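Local coordinates for attachment invasion locus protein (Yersinia pestis, PDB 3QRA) that promotes attachment of the plague bacterium to host cells and their invasion, as a beta-barrel protein of the bacterial outer membrane, at residues A[69-74]-A[146-151]; A[124-127]-A[131-134]. All coordinates share one frame; numbering follows the deposited sequence.

How the contacts relate
In this eight-stranded antiparallel barrel, one contact crosses the lumen and the other pairs adjacent strands. From the N terminus the chain first lays down residues 69-74, on strand 66-81. Two strands later it turns: contact 2 closes a short hairpin loop, pairing residues 124-127 with 131-134 where strand 108-124 gives way to strand 130-141. The last strand, 144-156, places residues 146-151 in the wall facing 69-74, and their inward side chains meet across the interior in contact 1, so contact 2 is nested inside the long loop that contact 1 closes. Their centres lie about 21 Å apart, yet neighbouring strands touch, Leu151 CD1 standing 3.6 Å from Asp133 O.

Contact 1. Residues A[69-74]-A[146-151]; sequences FKYYSV and VGTWML. With C8E ((hydroxyethyloxy)tri(ethyloxy)octane), chain F.
Tyr71 and Val146 meet inside the lumen of the eight-stranded barrel, where strands 66-81 and 144-156, not neighbours in the sheet, face each other through inward side chains. Their short segments pass 9.8 Å apart at 68°, and no direct hydrogen bond joins them. Tyr71 holds CG anti to its own nitrogen (chi1 172°), which extends the ring into the lumen alongside Val146, the two side chains running in opposite senses. Methyl CG1 of Val146 sits over the middle of the ring, 3.9 Å from its centroid and 7° off the normal, a CH-pi contact. The other methyl, CG2, meets the edge of the Phe69 ring, 4.3 Å from CZ. Thr148 approaches the Tyr71 ring obliquely, its OG1 3.7 Å from CE2. Polar groups here are satisfied within the barrel: Tyr71 OH and Ser73 OG both bond to Glu137 OE2, and Thr148 OG1 to Ser14 OG. Outside, the Tyr72 ring has detergent carbon C7 over one face, offset toward the rim. Back in the lumen, one water bridges the strands, hydrogen-bonded to Thr148 OG1 at 2.8 Å and donating to Val146 O at 2.8 Å and, weakly, to Tyr71 OH at 3.0 Å.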
# COMPACT_ATOMS: atom_id res chain seq x y z
N PHE A 69 3.53 -15.29 3.03
CA PHE A 69 3.11 -14.04 3.65
C PHE A 69 2.21 -13.28 2.70
O PHE A 69 2.47 -13.25 1.49
CB PHE A 69 4.32 -13.17 4.01
CG PHE A 69 3.95 -11.79 4.49
CD1 PHE A 69 3.62 -11.56 5.82
CD2 PHE A 69 3.91 -10.71 3.60
CE1 PHE A 69 3.27 -10.29 6.26
CE2 PHE A 69 3.57 -9.44 4.04
CZ PHE A 69 3.25 -9.23 5.37
N LYS A 70 1.17 -12.67 3.25
CA LYS A 70 0.30 -11.81 2.46
C LYS A 70 -0.14 -10.63 3.31
O LYS A 70 -0.41 -10.78 4.49
CB LYS A 70 -0.94 -12.59 2.00
N TYR A 71 -0.17 -9.47 2.69
CA TYR A 71 -0.63 -8.24 3.32
C TYR A 71 -1.56 -7.52 2.36
O TYR A 71 -1.29 -7.38 1.23
CB TYR A 71 0.54 -7.34 3.62
CG TYR A 71 0.20 -5.94 4.11
CD1 TYR A 71 -0.15 -5.72 5.41
CD2 TYR A 71 0.25 -4.85 3.27
CE1 TYR A 71 -0.44 -4.45 5.86
CE2 TYR A 71 -0.03 -3.59 3.73
CZ TYR A 71 -0.38 -3.40 5.02
OH TYR A 71 -0.66 -2.16 5.47
N TYR A 72 -2.67 -7.05 2.86
CA TYR A 72 -3.39 -6.09 2.15
C TYR A 72 -4.05 -5.02 2.97
O TYR A 72 -4.17 -5.14 4.15
CB TYR A 72 -4.37 -6.68 1.23
CG TYR A 72 -5.39 -7.50 1.83
CD1 TYR A 72 -5.20 -8.85 2.00
CD2 TYR A 72 -6.61 -6.94 2.16
CE1 TYR A 72 -6.19 -9.62 2.55
CE2 TYR A 72 -7.63 -7.69 2.69
CZ TYR A 72 -7.44 -9.04 2.90
OH TYR A 72 -8.48 -9.78 3.44
N SER A 73 -4.42 -3.96 2.28
CA SER A 73 -4.90 -2.82 3.03
C SER A 73 -5.91 -2.03 2.22
O SER A 73 -5.85 -2.02 0.98
CB SER A 73 -3.74 -1.92 3.46
OG SER A 73 -3.14 -1.27 2.36
N VAL A 74 -6.83 -1.40 2.93
CA VAL A 74 -7.77 -0.47 2.31
C VAL A 74 -7.69 0.78 3.16
O VAL A 74 -7.90 0.73 4.38
CB VAL A 74 -9.20 -1.02 2.28
CG1 VAL A 74 -10.18 0.06 1.77
CG2 VAL A 74 -9.28 -2.24 1.38
N VAL A 146 4.74 -3.65 9.39
CA VAL A 146 4.75 -3.71 7.94
C VAL A 146 4.82 -2.31 7.37
O VAL A 146 3.91 -1.50 7.58
CB VAL A 146 3.49 -4.41 7.36
CG1 VAL A 146 3.58 -4.51 5.83
CG2 VAL A 146 3.26 -5.78 8.00
N GLY A 147 5.91 -2.01 6.67
CA GLY A 147 6.02 -0.74 5.97
C GLY A 147 5.91 -0.98 4.47
O GLY A 147 6.56 -1.87 3.94
N THR A 148 5.09 -0.21 3.78
CA THR A 148 4.87 -0.45 2.36
C THR A 148 5.03 0.82 1.53
O THR A 148 4.39 1.83 1.80
CB THR A 148 3.46 -1.05 2.11
OG1 THR A 148 3.30 -2.25 2.89
CG2 THR A 148 3.24 -1.36 0.60
N TRP A 149 5.90 0.75 0.53
CA TRP A 149 6.08 1.84 -0.42
C TRP A 149 5.32 1.53 -1.70
O TRP A 149 5.23 0.38 -2.11
CB TRP A 149 7.55 2.06 -0.74
CG TRP A 149 8.29 2.81 0.35
CD1 TRP A 149 9.03 2.27 1.36
CD2 TRP A 149 8.32 4.23 0.54
NE1 TRP A 149 9.55 3.28 2.15
CE2 TRP A 149 9.12 4.49 1.67
CE3 TRP A 149 7.75 5.31 -0.15
CZ2 TRP A 149 9.36 5.78 2.13
CZ3 TRP A 149 7.99 6.60 0.31
CH2 TRP A 149 8.80 6.82 1.44
N MET A 150 4.79 2.59 -2.31
CA MET A 150 3.94 2.45 -3.49
C MET A 150 4.34 3.50 -4.50
O MET A 150 4.55 4.66 -4.14
CB MET A 150 2.47 2.63 -3.10
CG MET A 150 1.99 1.61 -2.05
SD MET A 150 0.34 1.98 -1.44
CE MET A 150 0.44 1.22 0.19
N LEU A 151 4.41 3.08 -5.76
CA LEU A 151 4.74 4.00 -6.85
C LEU A 151 3.94 3.61 -8.08
O LEU A 151 4.11 2.51 -8.61
CB LEU A 151 6.23 3.94 -7.17
CG LEU A 151 6.69 4.74 -8.40
CD1 LEU A 151 6.47 6.24 -8.20
CD2 LEU A 151 8.15 4.45 -8.71
C1 C8E F . -8.42 -6.15 -6.86
C2 C8E F . -7.67 -7.22 -6.07
C3 C8E F . -8.50 -7.71 -4.89
C4 C8E F . -8.09 -9.11 -4.45
C5 C8E F . -7.69 -9.12 -2.98
C6 C8E F . -8.48 -10.19 -2.22
C7 C8E F . -7.79 -10.56 -0.91
C8 C8E F . -8.67 -11.51 -0.10
O9 C8E F . -7.85 -12.34 0.70
O HOH W 1 2.23 -1.25 5.31

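Contact 2. Residues A[124-127]-A[131-134]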
# COMPACT_ATOMS: atom_id res chain seq x y z
N PHE A 124 1.62 13.76 -8.47
CA PHE A 124 2.25 14.71 -9.38
C PHE A 124 1.53 14.63 -10.73
O PHE A 124 1.32 13.54 -11.26
CB PHE A 124 3.73 14.34 -9.54
CG PHE A 124 4.46 15.14 -10.58
CD1 PHE A 124 4.46 16.53 -10.55
CD2 PHE A 124 5.17 14.50 -11.58
CE1 PHE A 124 5.13 17.26 -11.51
CE2 PHE A 124 5.85 15.23 -12.55
CZ PHE A 124 5.83 16.61 -12.51
N ASN A 125 1.14 15.79 -11.26
CA ASN A 125 0.54 15.85 -12.59
C ASN A 125 1.46 16.57 -13.57
O ASN A 125 1.40 17.80 -13.67
CB ASN A 125 -0.81 16.59 -12.54
CG ASN A 125 -1.76 16.02 -11.50
OD1 ASN A 125 -2.08 16.68 -10.51
ND2 ASN A 125 -2.18 14.77 -11.70
N PRO A 126 2.30 15.82 -14.29
CA PRO A 126 3.23 16.42 -15.25
C PRO A 126 2.47 17.03 -16.42
O PRO A 126 2.95 17.96 -17.08
CB PRO A 126 4.07 15.23 -15.72
CG PRO A 126 3.21 14.03 -15.48
CD PRO A 126 2.40 14.35 -14.25
N HIS A 127 1.29 16.49 -16.68
CA HIS A 127 0.35 16.99 -17.67
C HIS A 127 -0.99 16.94 -16.94
O HIS A 127 -1.17 16.11 -16.05
CB HIS A 127 0.35 16.09 -18.91
CG HIS A 127 -0.65 16.47 -19.96
ND1 HIS A 127 -1.99 16.19 -19.85
CD2 HIS A 127 -0.49 17.07 -21.17
CE1 HIS A 127 -2.62 16.62 -20.93
NE2 HIS A 127 -1.74 17.16 -21.75
N VAL A 131 -1.17 11.21 -14.12
CA VAL A 131 -0.89 11.10 -12.69
C VAL A 131 0.32 10.24 -12.45
O VAL A 131 0.43 9.23 -13.03
CB VAL A 131 -1.99 10.39 -11.92
CG1 VAL A 131 -1.78 10.53 -10.47
CG2 VAL A 131 -3.21 10.88 -12.23
N ILE A 132 1.18 10.67 -11.57
CA ILE A 132 2.22 9.85 -10.98
C ILE A 132 1.96 9.89 -9.49
O ILE A 132 1.78 10.96 -8.92
CB ILE A 132 3.62 10.40 -11.29
CG1 ILE A 132 3.83 10.44 -12.81
CG2 ILE A 132 4.69 9.56 -10.60
CD1 ILE A 132 5.18 10.96 -13.23
N ASP A 133 1.88 8.72 -8.87
CA ASP A 133 1.45 8.63 -7.49
C ASP A 133 2.56 7.96 -6.67
O ASP A 133 3.14 6.99 -7.12
CB ASP A 133 0.16 7.80 -7.39
CG ASP A 133 -0.27 7.56 -5.94
OD1 ASP A 133 -0.91 8.46 -5.37
OD2 ASP A 133 0.03 6.47 -5.39
N ALA A 134 2.85 8.47 -5.48
CA ALA A 134 3.81 7.79 -4.61
C ALA A 134 3.37 7.92 -3.17
O ALA A 134 2.94 8.99 -2.75
CB ALA A 134 5.23 8.35 -4.79
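Phe124 and Ile132 form an antiparallel, hydrogen-bonded pair at the end of a beta hairpin, the connection between strands 108-124 and 130-141 of the barrel. Two backbone bonds hold it: Phe124 N gives its hydrogen to Ile132 O at 2.8 Å, almost straight at 175°, and Ile132 N returns one to Phe124 O at 2.9 Å. Phe124 O also receives a CA-H...O contact from Val131 CA. On the sheet face that carries both side chains, Phe124 and Ile132 lie side by side. With Ile132 fully extended beyond CB (chi2 -179°), its terminal CD1 reaches the edge of the phenyl ring, 3.9 Å from Phe124 CD2. The same methyl packs against Pro126 CG at 4.3 Å. Pro126 also places its N over the centre of the Phe124 ring, so ring face and ring edge are covered by different partners.

On the other face of the hairpin the Asn125 amide runs alongside Val131, ND2 standing 4.1 Å from CG2. A second shell fixes this amide at both ends, ND2 bonding to Phe130 O and OD1 accepting from Arg81 NH2. Further out, His127 ND1 pairs with Asn129 N within the turn. One residue beyond Ile132, the buried carboxylate of Asp133 is shared between partners: OD1 takes hydrogen bonds from Tyr89 OH and Gln123 NE2, while OD2 forms a salt bridge with Lys33 NZ.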